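Local coordinates for effector protein HopAB2 (Pseudomonas syringae pv. tomato, PDB 3TL8) that suppresses plant immunity and programmed cell death in susceptible hosts, yet triggers the hypersensitive response in tomato when the Pto resistance protein recognises it, at residues A42-L47 / V104-M109; S77-V82 / H97-L102. All blocks are in the same frame, centred on the assembly; numbering follows the deposited sequence.

Interaction 1 (A42-L47 / V104-M109); sequences AALRGL and VALNRM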
ATOM      1  N   ALA B  42     -15.625 -21.881   6.995  1.00 51.88           N
ATOM      2  CA  ALA B  42     -16.072 -23.067   6.283  1.00 61.06           C
ATOM      3  C   ALA B  42     -14.858 -23.771   5.676  1.00 66.65           C
ATOM      4  O   ALA B  42     -14.784 -25.002   5.653  1.00 75.29           O
ATOM      5  CB  ALA B  42     -17.088 -22.700   5.207  1.00 54.44           C
ATOM      6  N   ALA B  43     -13.908 -22.972   5.204  1.00 54.46           N
ATOM      7  CA  ALA B  43     -12.691 -23.474   4.585  1.00 57.58           C
ATOM      8  C   ALA B  43     -11.788 -24.111   5.625  1.00 64.09           C
ATOM      9  O   ALA B  43     -11.189 -25.159   5.383  1.00 69.33           O
ATOM     10  CB  ALA B  43     -11.959 -22.343   3.877  1.00 55.44           C
ATOM     11  N   LEU B  44     -11.691 -23.471   6.784  1.00 60.79           N
ATOM     12  CA  LEU B  44     -10.891 -23.995   7.882  1.00 59.82           C
ATOM     13  C   LEU B  44     -11.500 -25.279   8.432  1.00 68.65           C
ATOM     14  O   LEU B  44     -10.781 -26.211   8.791  1.00 74.60           O
ATOM     15  CB  LEU B  44     -10.791 -22.967   8.997  1.00 55.41           C
ATOM     16  CG  LEU B  44     -10.031 -23.435  10.228  1.00 57.91           C
ATOM     17  CD1 LEU B  44      -8.559 -23.538   9.904  1.00 61.20           C
ATOM     18  CD2 LEU B  44     -10.267 -22.485  11.382  1.00 59.92           C
ATOM     19  N   ARG B  45     -12.827 -25.326   8.499  1.00 72.48           N
ATOM     20  CA  ARG B  45     -13.520 -26.524   8.956  1.00 74.13           C
ATOM     21  C   ARG B  45     -13.101 -27.712   8.111  1.00 80.07           C
ATOM     22  O   ARG B  45     -12.787 -28.773   8.644  1.00 86.44           O
ATOM     23  CB  ARG B  45     -15.035 -26.353   8.886  1.00 73.70           C
ATOM     24  CG  ARG B  45     -15.662 -25.867  10.178  1.00 80.25           C
ATOM     25  CD  ARG B  45     -17.156 -26.151  10.193  1.00 82.81           C
ATOM     26  NE  ARG B  45     -17.846 -25.522   9.071  1.00 75.40           N
ATOM     27  CZ  ARG B  45     -18.240 -24.255   9.062  1.00 71.93           C
ATOM     28  NH1 ARG B  45     -18.001 -23.488  10.114  1.00 79.71           N
ATOM     29  NH2 ARG B  45     -18.865 -23.754   8.006  1.00 67.35           N
ATOM     30  N   GLY B  46     -13.090 -27.522   6.794  1.00 80.55           N
ATOM     31  CA  GLY B  46     -12.694 -28.567   5.865  1.00 82.17           C
ATOM     32  C   GLY B  46     -11.258 -29.028   6.057  1.00 84.85           C
ATOM     33  O   GLY B  46     -10.977 -30.230   6.030  1.00 88.25           O
ATOM     34  N   LEU B  47     -10.351 -28.072   6.251  1.00 76.52           N
ATOM     35  CA  LEU B  47      -8.940 -28.381   6.461  1.00 72.95           C
ATOM     36  C   LEU B  47      -8.745 -29.178   7.749  1.00 70.87           C
ATOM     37  O   LEU B  47      -7.855 -30.020   7.835  1.00 74.87           O
ATOM     38  CB  LEU B  47      -8.097 -27.101   6.504  1.00 69.10           C
ATOM     39  CG  LEU B  47      -8.260 -26.091   5.366  1.00 66.01           C
ATOM     40  CD1 LEU B  47      -7.552 -24.798   5.715  1.00 64.87           C
ATOM     41  CD2 LEU B  47      -7.759 -26.650   4.044  1.00 69.81           C
ATOM     42  N   VAL B 104      -6.260 -15.299   9.198  1.00 53.01           N
ATOM     43  CA  VAL B 104      -6.857 -14.739  10.407  1.00 53.08           C
ATOM     44  C   VAL B 104      -7.648 -15.792  11.173  1.00 56.81           C
ATOM     45  O   VAL B 104      -7.617 -15.831  12.402  1.00 57.01           O
ATOM     46  CB  VAL B 104      -7.792 -13.550  10.093  1.00 43.12           C
ATOM     47  CG1 VAL B 104      -8.642 -13.225  11.295  1.00 34.65           C
ATOM     48  CG2 VAL B 104      -6.979 -12.337   9.673  1.00 47.53           C
ATOM     49  N   ALA B 105      -8.358 -16.634  10.429  1.00 53.58           N
ATOM     50  CA  ALA B 105      -9.185 -17.690  11.008  1.00 59.73           C
ATOM     51  C   ALA B 105      -8.333 -18.747  11.702  1.00 52.47           C
ATOM     52  O   ALA B 105      -8.747 -19.325  12.695  1.00 48.04           O
ATOM     53  CB  ALA B 105     -10.063 -18.332   9.934  1.00 62.07           C
ATOM     54  N   LEU B 106      -7.141 -18.982  11.166  1.00 44.18           N
ATOM     55  CA  LEU B 106      -6.181 -19.880  11.777  1.00 54.93           C
ATOM     56  C   LEU B 106      -5.729 -19.386  13.141  1.00 61.22           C
ATOM     57  O   LEU B 106      -5.847 -20.099  14.135  1.00 78.41           O
ATOM     58  CB  LEU B 106      -4.952 -20.046  10.878  1.00 64.80           C
ATOM     59  CG  LEU B 106      -5.027 -20.970   9.663  1.00 64.80           C
ATOM     60  CD1 LEU B 106      -3.667 -21.030   8.986  1.00 59.08           C
ATOM     61  CD2 LEU B 106      -5.469 -22.357  10.084  1.00 70.79           C
ATOM     62  N   ASN B 107      -5.199 -18.169  13.182  1.00 58.17           N
ATOM     63  CA  ASN B 107      -4.653 -17.611  14.416  1.00 58.89           C
ATOM     64  C   ASN B 107      -5.683 -17.495  15.525  1.00 60.43           C
ATOM     65  O   ASN B 107      -5.342 -17.546  16.704  1.00 64.23           O
ATOM     66  CB  ASN B 107      -3.990 -16.252  14.171  1.00 56.24           C
ATOM     67  CG  ASN B 107      -2.626 -16.377  13.522  1.00 60.44           C
ATOM     68  OD1 ASN B 107      -1.647 -16.732  14.175  1.00 67.17           O
ATOM     69  ND2 ASN B 107      -2.553 -16.079  12.233  1.00 61.54           N
ATOM     70  N   ARG B 108      -6.944 -17.331  15.151  1.00 62.01           N
ATOM     71  CA  ARG B 108      -8.008 -17.318  16.138  1.00 69.36           C
ATOM     72  C   ARG B 108      -8.086 -18.691  16.792  1.00 71.80           C
ATOM     73  O   ARG B 108      -8.197 -18.808  18.011  1.00 74.43           O
ATOM     74  CB  ARG B 108      -9.350 -16.952  15.499  1.00 78.41           C
ATOM     75  CG  ARG B 108      -9.566 -15.449  15.302  1.00 87.93           C
ATOM     76  CD  ARG B 108     -11.002 -15.140  14.888  1.00 93.35           C
ATOM     77  NE  ARG B 108     -11.973 -15.801  15.761  1.00100.79           N
ATOM     78  CZ  ARG B 108     -12.549 -16.971  15.495  1.00104.04           C
ATOM     79  NH1 ARG B 108     -12.265 -17.619  14.370  1.00103.87           N
ATOM     80  NH2 ARG B 108     -13.416 -17.498  16.351  1.00104.82           N
ATOM     81  N   MET B 109      -7.998 -19.730  15.973  1.00 66.15           N
ATOM     82  CA  MET B 109      -8.138 -21.093  16.459  1.00 69.82           C
ATOM     83  C   MET B 109      -6.932 -21.580  17.269  1.00 78.15           C
ATOM     84  O   MET B 109      -7.070 -22.468  18.108  1.00 83.26           O
ATOM     85  CB  MET B 109      -8.414 -22.048  15.296  1.00 67.87           C
ATOM     86  CG  MET B 109      -8.931 -23.401  15.734  1.00 74.85           C
ATOM     87  SD  MET B 109      -9.441 -24.416  14.340  1.00107.20           S
ATOM     88  CE  MET B 109      -7.914 -24.478  13.414  1.00 98.85           C
TER

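Interaction 2 (S77-V82 / H97-L102); sequences SALQNV and HPLLNL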
ATOM      1  N   SER B  77      -2.760 -27.719  -3.608  1.00 96.62           N
ATOM      2  CA  SER B  77      -3.865 -28.631  -3.884  1.00 92.20           C
ATOM      3  C   SER B  77      -4.812 -28.727  -2.686  1.00 90.33           C
ATOM      4  O   SER B  77      -6.020 -28.547  -2.831  1.00 99.12           O
ATOM      5  CB  SER B  77      -3.351 -30.018  -4.269  1.00 84.22           C
ATOM      6  OG  SER B  77      -4.433 -30.894  -4.548  1.00 88.31           O
ATOM      7  N   ALA B  78      -4.268 -28.992  -1.504  1.00 75.46           N
ATOM      8  CA  ALA B  78      -5.094 -29.053  -0.305  1.00 73.79           C
ATOM      9  C   ALA B  78      -6.025 -27.829  -0.170  1.00 76.27           C
ATOM     10  O   ALA B  78      -7.202 -27.974   0.169  1.00 75.11           O
ATOM     11  CB  ALA B  78      -4.222 -29.205   0.927  1.00 68.90           C
ATOM     12  N   LEU B  79      -5.496 -26.636  -0.435  1.00 76.81           N
ATOM     13  CA  LEU B  79      -6.301 -25.416  -0.408  1.00 83.53           C
ATOM     14  C   LEU B  79      -7.285 -25.393  -1.571  1.00 90.13           C
ATOM     15  O   LEU B  79      -8.450 -25.017  -1.411  1.00 86.17           O
ATOM     16  CB  LEU B  79      -5.408 -24.174  -0.485  1.00 80.81           C
ATOM     17  CG  LEU B  79      -4.492 -23.859   0.695  1.00 73.87           C
ATOM     18  CD1 LEU B  79      -3.436 -22.860   0.270  1.00 77.94           C
ATOM     19  CD2 LEU B  79      -5.280 -23.343   1.888  1.00 64.38           C
ATOM     20  N   GLN B  80      -6.792 -25.782  -2.744  1.00 93.91           N
ATOM     21  CA  GLN B  80      -7.597 -25.855  -3.953  1.00 99.64           C
ATOM     22  C   GLN B  80      -8.755 -26.827  -3.739  1.00102.97           C
ATOM     23  O   GLN B  80      -9.861 -26.645  -4.251  1.00104.10           O
ATOM     24  CB  GLN B  80      -6.720 -26.338  -5.103  1.00104.46           C
ATOM     25  CG  GLN B  80      -7.281 -26.058  -6.476  1.00111.60           C
ATOM     26  CD  GLN B  80      -7.433 -24.577  -6.734  1.00115.06           C
ATOM     27  OE1 GLN B  80      -8.350 -23.939  -6.216  1.00115.02           O
ATOM     28  NE2 GLN B  80      -6.529 -24.018  -7.534  1.00114.31           N
ATOM     29  N   ASN B  81      -8.476 -27.869  -2.972  1.00103.46           N
ATOM     30  CA  ASN B  81      -9.472 -28.851  -2.590  1.00105.04           C
ATOM     31  C   ASN B  81     -10.581 -28.173  -1.778  1.00102.90           C
ATOM     32  O   ASN B  81     -11.771 -28.395  -2.009  1.00101.72           O
ATOM     33  CB  ASN B  81      -8.779 -29.969  -1.799  1.00104.25           C
ATOM     34  CG  ASN B  81      -9.741 -30.819  -1.005  1.00102.26           C
ATOM     35  OD1 ASN B  81     -10.270 -30.380   0.018  1.00104.61           O
ATOM     36  ND2 ASN B  81      -9.955 -32.054  -1.454  1.00 90.75           N
ATOM     37  N   VAL B  82     -10.171 -27.321  -0.845  1.00 98.99           N
ATOM     38  CA  VAL B  82     -11.099 -26.564  -0.007  1.00 93.33           C
ATOM     39  C   VAL B  82     -11.670 -25.346  -0.752  1.00 85.48           C
ATOM     40  O   VAL B  82     -12.472 -24.575  -0.216  1.00 80.27           O
ATOM     41  CB  VAL B  82     -10.427 -26.169   1.338  1.00 75.04           C
ATOM     42  CG1 VAL B  82     -10.524 -24.666   1.612  1.00 61.70           C
ATOM     43  CG2 VAL B  82     -11.009 -26.995   2.481  1.00 73.36           C
ATOM     44  N   HIS B  97      -8.953 -11.036   0.135  1.00 49.14           N
ATOM     45  CA  HIS B  97      -8.432 -12.273  -0.426  1.00 45.31           C
ATOM     46  C   HIS B  97      -8.756 -13.428   0.502  1.00 43.93           C
ATOM     47  O   HIS B  97      -8.710 -13.278   1.721  1.00 38.05           O
ATOM     48  CB  HIS B  97      -6.926 -12.186  -0.609  1.00 48.92           C
ATOM     49  CG  HIS B  97      -6.373 -13.239  -1.513  1.00 58.93           C
ATOM     50  ND1 HIS B  97      -5.997 -14.484  -1.061  1.00 69.29           N
ATOM     51  CD2 HIS B  97      -6.141 -13.236  -2.846  1.00 61.67           C
ATOM     52  CE1 HIS B  97      -5.550 -15.200  -2.075  1.00 72.59           C
ATOM     53  NE2 HIS B  97      -5.627 -14.467  -3.170  1.00 69.78           N
ATOM     54  N   PRO B  98      -9.093 -14.587  -0.079  1.00 51.78           N
ATOM     55  CA  PRO B  98      -9.374 -15.802   0.692  1.00 59.06           C
ATOM     56  C   PRO B  98      -8.202 -16.190   1.589  1.00 54.70           C
ATOM     57  O   PRO B  98      -8.414 -16.492   2.756  1.00 55.41           O
ATOM     58  CB  PRO B  98      -9.593 -16.855  -0.393  1.00 60.10           C
ATOM     59  CG  PRO B  98     -10.109 -16.066  -1.558  1.00 60.30           C
ATOM     60  CD  PRO B  98      -9.376 -14.759  -1.514  1.00 54.32           C
ATOM     61  N   LEU B  99      -6.986 -16.166   1.059  1.00 51.27           N
ATOM     62  CA  LEU B  99      -5.807 -16.464   1.871  1.00 50.96           C
ATOM     63  C   LEU B  99      -5.645 -15.564   3.116  1.00 63.03           C
ATOM     64  O   LEU B  99      -5.278 -16.063   4.185  1.00 61.37           O
ATOM     65  CB  LEU B  99      -4.541 -16.434   1.015  1.00 50.92           C
ATOM     66  CG  LEU B  99      -4.284 -17.689   0.169  1.00 56.33           C
ATOM     67  CD1 LEU B  99      -3.159 -17.494  -0.852  1.00 45.58           C
ATOM     68  CD2 LEU B  99      -3.984 -18.861   1.082  1.00 56.49           C
ATOM     69  N   LEU B 100      -5.903 -14.255   2.988  1.00 56.03           N
ATOM     70  CA  LEU B 100      -5.771 -13.365   4.138  1.00 41.84           C
ATOM     71  C   LEU B 100      -6.847 -13.674   5.167  1.00 42.53           C
ATOM     72  O   LEU B 100      -6.573 -13.757   6.360  1.00 42.67           O
ATOM     73  CB  LEU B 100      -5.833 -11.896   3.733  1.00 40.83           C
ATOM     74  CG  LEU B 100      -4.702 -11.395   2.841  1.00 45.91           C
ATOM     75  CD1 LEU B 100      -5.116 -10.132   2.134  1.00 42.98           C
ATOM     76  CD2 LEU B 100      -3.422 -11.181   3.614  1.00 44.69           C
ATOM     77  N   ASN B 101      -8.075 -13.844   4.699  1.00 41.22           N
ATOM     78  CA  ASN B 101      -9.174 -14.212   5.578  1.00 44.97           C
ATOM     79  C   ASN B 101      -8.888 -15.501   6.338  1.00 49.59           C
ATOM     80  O   ASN B 101      -9.170 -15.597   7.527  1.00 55.51           O
ATOM     81  CB  ASN B 101     -10.479 -14.352   4.786  1.00 53.14           C
ATOM     82  CG  ASN B 101     -11.003 -13.012   4.281  1.00 60.99           C
ATOM     83  OD1 ASN B 101     -10.772 -11.966   4.896  1.00 68.51           O
ATOM     84  ND2 ASN B 101     -11.715 -13.040   3.162  1.00 54.16           N
ATOM     85  N   LEU B 102      -8.329 -16.486   5.640  1.00 45.79           N
ATOM     86  CA  LEU B 102      -8.000 -17.777   6.229  1.00 52.26           C
ATOM     87  C   LEU B 102      -6.915 -17.678   7.287  1.00 55.73           C
ATOM     88  O   LEU B 102      -6.999 -18.301   8.338  1.00 54.42           O
ATOM     89  CB  LEU B 102      -7.537 -18.758   5.154  1.00 45.73           C
ATOM     90  CG  LEU B 102      -7.237 -20.146   5.716  1.00 46.64           C
ATOM     91  CD1 LEU B 102      -8.496 -20.730   6.348  1.00 41.66           C
ATOM     92  CD2 LEU B 102      -6.685 -21.057   4.643  1.00 42.50           C
TER

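Interaction 1 (A42-L47 / V104-M109)
Leu-44, on helix 29-49, faces Ala-105, Leu-106 and Met-109 on helix 98-109 where the short helical segments cross at -62°, their axes 10.3 Å apart at closest approach. The CA atoms of Leu-44 and Ala-105, at 7.2 Å, are the nearest pair, and the contact spreads from there as one leucine set against three residues of the opposite helix. The isobutyl group of Leu-44 forks between them. One branch, CD1, lies 3.3 Å from CD2 of Leu-106, whose side chain runs slantwise to it; so short a separation lies within the model's uncertainty. The other branch, CD2, meets SD of Met-109 at 3.6 Å and lies 3.7 Å from the backbone O of Ala-105, with CB of that residue a little farther off. With CG of Leu-44 anti to the backbone N (chi1 177°), both methyls are carried out toward the partner helix. Met-109 answers tip to tip: its chain is extended as far as the sulfur and then bends at chi3 (58°), which brings CE to 3.7 Å from each of the two Leu-44 methyls, CD1 and CD2. The thioether thus closes over the end of the leucine. Helix 54-65 completes the surroundings, with Leu-54 touching both Leu-44 and Met-109, and Leu-57 and Leu-61 lying against Leu-106. In this BAK1-binding domain the first and last helices are therefore joined by a buried apolar contact with an exposed methionine at its margin. Contact between the two segments rests on shape and dispersion alone, with neither a hydrogen bond nor a salt bridge to fix its direction.

Interaction 2 (S77-V82 / H97-L102)
Leu-79 of helix 73-81 meets Leu-99 and Leu-102, which stand on the first turn and a half of helix 98-109, and this trio makes up the apolar part of the contact. Each methyl of Leu-79 takes a different partner: CD1 lies 4.1 Å from CD2 of Leu-99, the two side chains crossing at about a right angle, while CD2 reaches to 3.8 Å from CD2 of Leu-102, set aslant. CG of Leu-102 stands anti to the backbone N (chi1 -178°) and that of Leu-99 beside it, and from residues three apart both side chains reach Leu-79. The backbones stay well apart, with 9.3 Å between CA of Leu-79 and CA of Leu-99.

The polar bonding described here lies within 97-102, at the helix start, not between the segments. His-97 is the N-cap: ND1 accepts from the backbone N of Leu-99 at 2.9 Å, the donor tilted 23° out of the ring plane and the N-H...N angle a bent 138°. CD of Pro-98 lies over one ring face, toward its rim, and bond and contact together probably limit how the imidazole can turn.

Around this contact, helix 54-65 supplies Leu-61 to both Leu-99 and Leu-102, and Leu-47 of helix 29-49 also touches Leu-102. In this all-helical domain the contact thus ties helix 73-81 to the beginning of the last helix, across a long helix-free connection.

Overall arrangement
Helix 98-109 serves both contacts: its beginning receives helix 73-81 in interaction 2, and its later turns receive helix 29-49 in interaction 1. Along the chain, interaction 2 closes a short loop that falls within the much longer one spanned by interaction 1. Their centres are 10 Å apart and they touch directly, Val-82 packing on Ala-43, Gly-46 and Leu-47, and Leu-47 on Leu-102. Both are apolar and buried, but interaction 2, nearer the centre of the chain, is purely leucine, whereas interaction 1 ends in an exposed methionine and buries more surface. Leu-61 of helix 54-65 borders both, making them neighbouring parts of one hydrophobic interior.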